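Local coordinates for protein putative oxidoreductase (PDB 3C1A) that is a putative oxidoreductase of the GFO/IDH/MocA family that probably uses a nicotinamide dinucleotide to oxidise or reduce an unidentified substrate, at residues Pro10-Gly19 with Gly34-Asn44. Numbering follows the deposited sequence.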
loop_
_atom_site.group_PDB
_atom_site.type_symbol
_atom_site.label_atom_id
_atom_site.label_comp_id
_atom_site.label_asym_id
_atom_site.label_seq_id
_atom_site.Cartn_x
_atom_site.Cartn_y
_atom_site.Cartn_z
ATOM N N PRO A 10 22.532 -0.388 13.904
ATOM C CA PRO A 10 21.361 -0.650 13.054
ATOM C C PRO A 10 20.081 -0.787 13.855
ATOM O O PRO A 10 20.105 -1.270 15.005
ATOM C CB PRO A 10 21.717 -1.961 12.334
ATOM C CG PRO A 10 23.193 -2.076 12.467
ATOM C CD PRO A 10 23.562 -1.428 13.758
ATOM N N VAL A 11 18.983 -0.337 13.255
ATOM C CA VAL A 11 17.685 -0.408 13.892
ATOM C C VAL A 11 17.241 -1.875 13.863
ATOM O O VAL A 11 17.293 -2.529 12.820
ATOM C CB VAL A 11 16.645 0.513 13.185
ATOM C CG1 VAL A 11 15.229 0.253 13.719
ATOM C CG2 VAL A 11 17.036 2.014 13.337
ATOM N N ARG A 12 16.821 -2.391 15.011
ATOM C CA ARG A 12 16.565 -3.812 15.140
ATOM C C ARG A 12 15.105 -4.103 14.834
ATOM O O ARG A 12 14.229 -3.744 15.587
ATOM C CB ARG A 12 17.014 -4.261 16.520
ATOM C CG ARG A 12 18.522 -3.923 16.761
ATOM C CD ARG A 12 18.961 -4.302 18.155
ATOM N NE ARG A 12 18.274 -3.521 19.180
ATOM C CZ ARG A 12 18.658 -2.308 19.580
ATOM N NH1 ARG A 12 19.721 -1.697 19.055
ATOM N NH2 ARG A 12 17.961 -1.677 20.510
ATOM N N LEU A 13 14.884 -4.714 13.682
ATOM C CA LEU A 13 13.570 -5.030 13.171
ATOM C C LEU A 13 13.253 -6.477 13.289
ATOM O O LEU A 13 14.127 -7.319 13.206
ATOM C CB LEU A 13 13.447 -4.659 11.690
ATOM C CG LEU A 13 13.700 -3.230 11.267
ATOM C CD1 LEU A 13 13.537 -3.121 9.717
ATOM C CD2 LEU A 13 12.773 -2.292 12.008
ATOM N N ALA A 14 11.969 -6.769 13.470
ATOM C CA ALA A 14 11.503 -8.142 13.417
ATOM C C ALA A 14 10.343 -8.232 12.423
ATOM O O ALA A 14 9.628 -7.255 12.201
ATOM C CB ALA A 14 11.083 -8.626 14.800
ATOM N N LEU A 15 10.181 -9.406 11.815
ATOM C CA LEU A 15 9.154 -9.620 10.812
ATOM C C LEU A 15 8.212 -10.740 11.247
ATOM O O LEU A 15 8.652 -11.842 11.680
ATOM C CB LEU A 15 9.819 -9.955 9.478
ATOM C CG LEU A 15 8.947 -10.371 8.288
ATOM C CD1 LEU A 15 7.971 -9.262 7.946
ATOM C CD2 LEU A 15 9.834 -10.725 7.095
ATOM N N ILE A 16 6.917 -10.443 11.223
ATOM C CA ILE A 16 5.943 -11.443 11.513
ATOM C C ILE A 16 5.270 -11.654 10.155
ATOM O O ILE A 16 4.617 -10.743 9.634
ATOM C CB ILE A 16 4.954 -11.040 12.613
ATOM C CG1 ILE A 16 5.709 -10.790 13.935
ATOM C CG2 ILE A 16 3.898 -12.123 12.739
ATOM C CD1 ILE A 16 4.937 -10.022 14.971
ATOM N N GLY A 17 5.479 -12.834 9.576
ATOM C CA GLY A 17 5.020 -13.142 8.220
ATOM C C GLY A 17 4.206 -14.405 8.171
ATOM O O GLY A 17 4.482 -15.352 8.897
ATOM N N ALA A 18 3.180 -14.424 7.333
ATOM C CA ALA A 18 2.425 -15.647 7.076
ATOM C C ALA A 18 1.900 -15.600 5.654
ATOM O O ALA A 18 1.506 -14.536 5.165
ATOM C CB ALA A 18 1.277 -15.793 8.067
ATOM N N GLY A 19 1.936 -16.751 4.984
ATOM C CA GLY A 19 1.378 -16.891 3.643
ATOM C C GLY A 19 2.255 -16.279 2.572
ATOM O O GLY A 19 3.486 -16.415 2.610
ATOM N N GLY A 34 21.172 0.438 7.456
ATOM C CA GLY A 34 20.789 0.978 8.747
ATOM C C GLY A 34 19.811 0.147 9.550
ATOM O O GLY A 34 19.349 0.586 10.589
ATOM N N ALA A 35 19.497 -1.047 9.071
ATOM C CA ALA A 35 18.562 -1.927 9.746
ATOM C C ALA A 35 19.099 -3.356 9.760
ATOM O O ALA A 35 19.963 -3.721 8.934
ATOM C CB ALA A 35 17.212 -1.857 9.078
ATOM N N ALA A 36 18.582 -4.147 10.700
ATOM C CA ALA A 36 18.922 -5.557 10.879
ATOM C C ALA A 36 17.646 -6.356 11.199
ATOM O O ALA A 36 16.811 -5.886 11.967
ATOM C CB ALA A 36 19.915 -5.701 12.017
ATOM N N LEU A 37 17.488 -7.536 10.599
ATOM C CA LEU A 37 16.401 -8.459 10.971
ATOM C C LEU A 37 16.899 -9.306 12.136
ATOM O O LEU A 37 17.706 -10.198 11.956
ATOM C CB LEU A 37 15.956 -9.339 9.779
ATOM C CG LEU A 37 14.752 -10.258 9.974
ATOM C CD1 LEU A 37 13.517 -9.407 10.128
ATOM C CD2 LEU A 37 14.620 -11.266 8.819
ATOM N N VAL A 38 16.418 -9.006 13.334
ATOM C CA VAL A 38 16.873 -9.674 14.543
ATOM C C VAL A 38 15.984 -10.843 15.029
ATOM O O VAL A 38 16.462 -11.715 15.764
ATOM C CB VAL A 38 17.119 -8.655 15.678
ATOM C CG1 VAL A 38 18.017 -7.551 15.222
ATOM C CG2 VAL A 38 15.792 -8.090 16.244
ATOM N N ARG A 39 14.690 -10.842 14.691
ATOM C CA ARG A 39 13.844 -12.026 14.867
ATOM C C ARG A 39 12.939 -12.168 13.663
ATOM O O ARG A 39 12.605 -11.177 12.999
ATOM C CB ARG A 39 12.956 -11.985 16.148
ATOM C CG ARG A 39 13.682 -11.704 17.432
ATOM C CD ARG A 39 13.026 -12.338 18.666
ATOM N NE ARG A 39 13.761 -11.960 19.868
ATOM C CZ ARG A 39 13.741 -12.589 21.044
ATOM N NH1 ARG A 39 12.961 -13.628 21.245
ATOM N NH2 ARG A 39 14.451 -12.093 22.052
ATOM N N LEU A 40 12.519 -13.402 13.418
ATOM C CA LEU A 40 11.577 -13.746 12.341
ATOM C C LEU A 40 10.609 -14.792 12.827
ATOM O O LEU A 40 11.039 -15.862 13.269
ATOM C CB LEU A 40 12.358 -14.321 11.152
ATOM C CG LEU A 40 11.560 -14.848 9.963
ATOM C CD1 LEU A 40 10.770 -13.697 9.303
ATOM C CD2 LEU A 40 12.518 -15.569 8.984
ATOM N N ALA A 41 9.318 -14.448 12.798
ATOM C CA ALA A 41 8.236 -15.388 12.991
ATOM C C ALA A 41 7.511 -15.630 11.661
ATOM O O ALA A 41 6.748 -14.793 11.206
ATOM C CB ALA A 41 7.287 -14.875 14.042
ATOM N N SER A 42 7.753 -16.764 11.010
ATOM C CA SER A 42 7.138 -17.016 9.693
ATOM C C SER A 42 6.674 -18.454 9.502
ATOM O O SER A 42 7.416 -19.377 9.805
ATOM C CB SER A 42 8.106 -16.699 8.569
ATOM O OG SER A 42 7.471 -16.926 7.313
ATOM N N SER A 43 5.461 -18.623 8.977
ATOM C CA SER A 43 4.909 -19.955 8.643
ATOM C C SER A 43 5.525 -20.516 7.360
ATOM O O SER A 43 5.459 -21.713 7.084
ATOM C CB SER A 43 3.383 -19.863 8.452
ATOM O OG SER A 43 3.031 -19.081 7.307
ATOM N N ASN A 44 6.089 -19.625 6.566
ATOM C CA ASN A 44 6.562 -19.955 5.248
ATOM C C ASN A 44 8.024 -20.433 5.292
ATOM O O ASN A 44 8.901 -19.647 5.614
ATOM C CB ASN A 44 6.411 -18.715 4.382
ATOM C CG ASN A 44 6.800 -18.955 2.959
ATOM O OD1 ASN A 44 7.651 -19.809 2.664
ATOM N ND2 ASN A 44 6.170 -18.213 2.048
#
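Leu13 O is gripped by two successive residues of the neighbouring strand: Val38 N donates to it over 2.8 Å, almost in line with the C=O bond, and Leu37 CA adds a CH...O contact. Strands 11-17 and 35-42 run parallel here, and the pairing illustrates how a parallel sheet accommodates one extra residue. Leu13 N donates to Ala36 O, yet Leu15 N turns to Arg39 O (3.2 Å), leaving Val38 as the surplus residue of a beta bulge. Its CG1 meets Arg12 CB at 3.7 Å, the two side chains crossing at a slant. Beyond the bulge regular pairing resumes, with Ala41 N bonded to Leu15 O and Gly17 N to Ala41 O.

Leu15 and Leu40, paired across the strands and on the same face of the sheet, both hold CG anti to the backbone N (chi1 174° and 175°), which sets them side by side, Leu15 CD2 3.8 Å from Leu40 CD1; Leu37 CD1 adds its methyl against Leu15 CB. Past the C-terminal ends of the strands the two chains draw apart. Asn44 ND2 reaches Gly19 O at 3.3 Å, the carbonyl oxygen lying close to the amide plane, while Asn44 OD1 caps Asp46 N of helix 45-48. With an alanine here Gly19 O would probably lose this amide donor, and helix 45-48 its side-chain cap. Ser42 OG accepts from Asn44 N (3.1 Å), closing an ST turn.

Gly17 and Gly19 begin a GxGxxG sequence, consistent with the dinucleotide-binding turn of a Rossmann fold. The two strands belong to its first beta-alpha-beta unit: connecting helix 25-31 packs Tyr25 and Ile26 on Leu15, Ile29 on Leu37. On the opposite face, Val64 of helix 62-65 touches Ala14, Ile16 and Ala41, while strand 72-76 continues the sheet beyond strand 11-17.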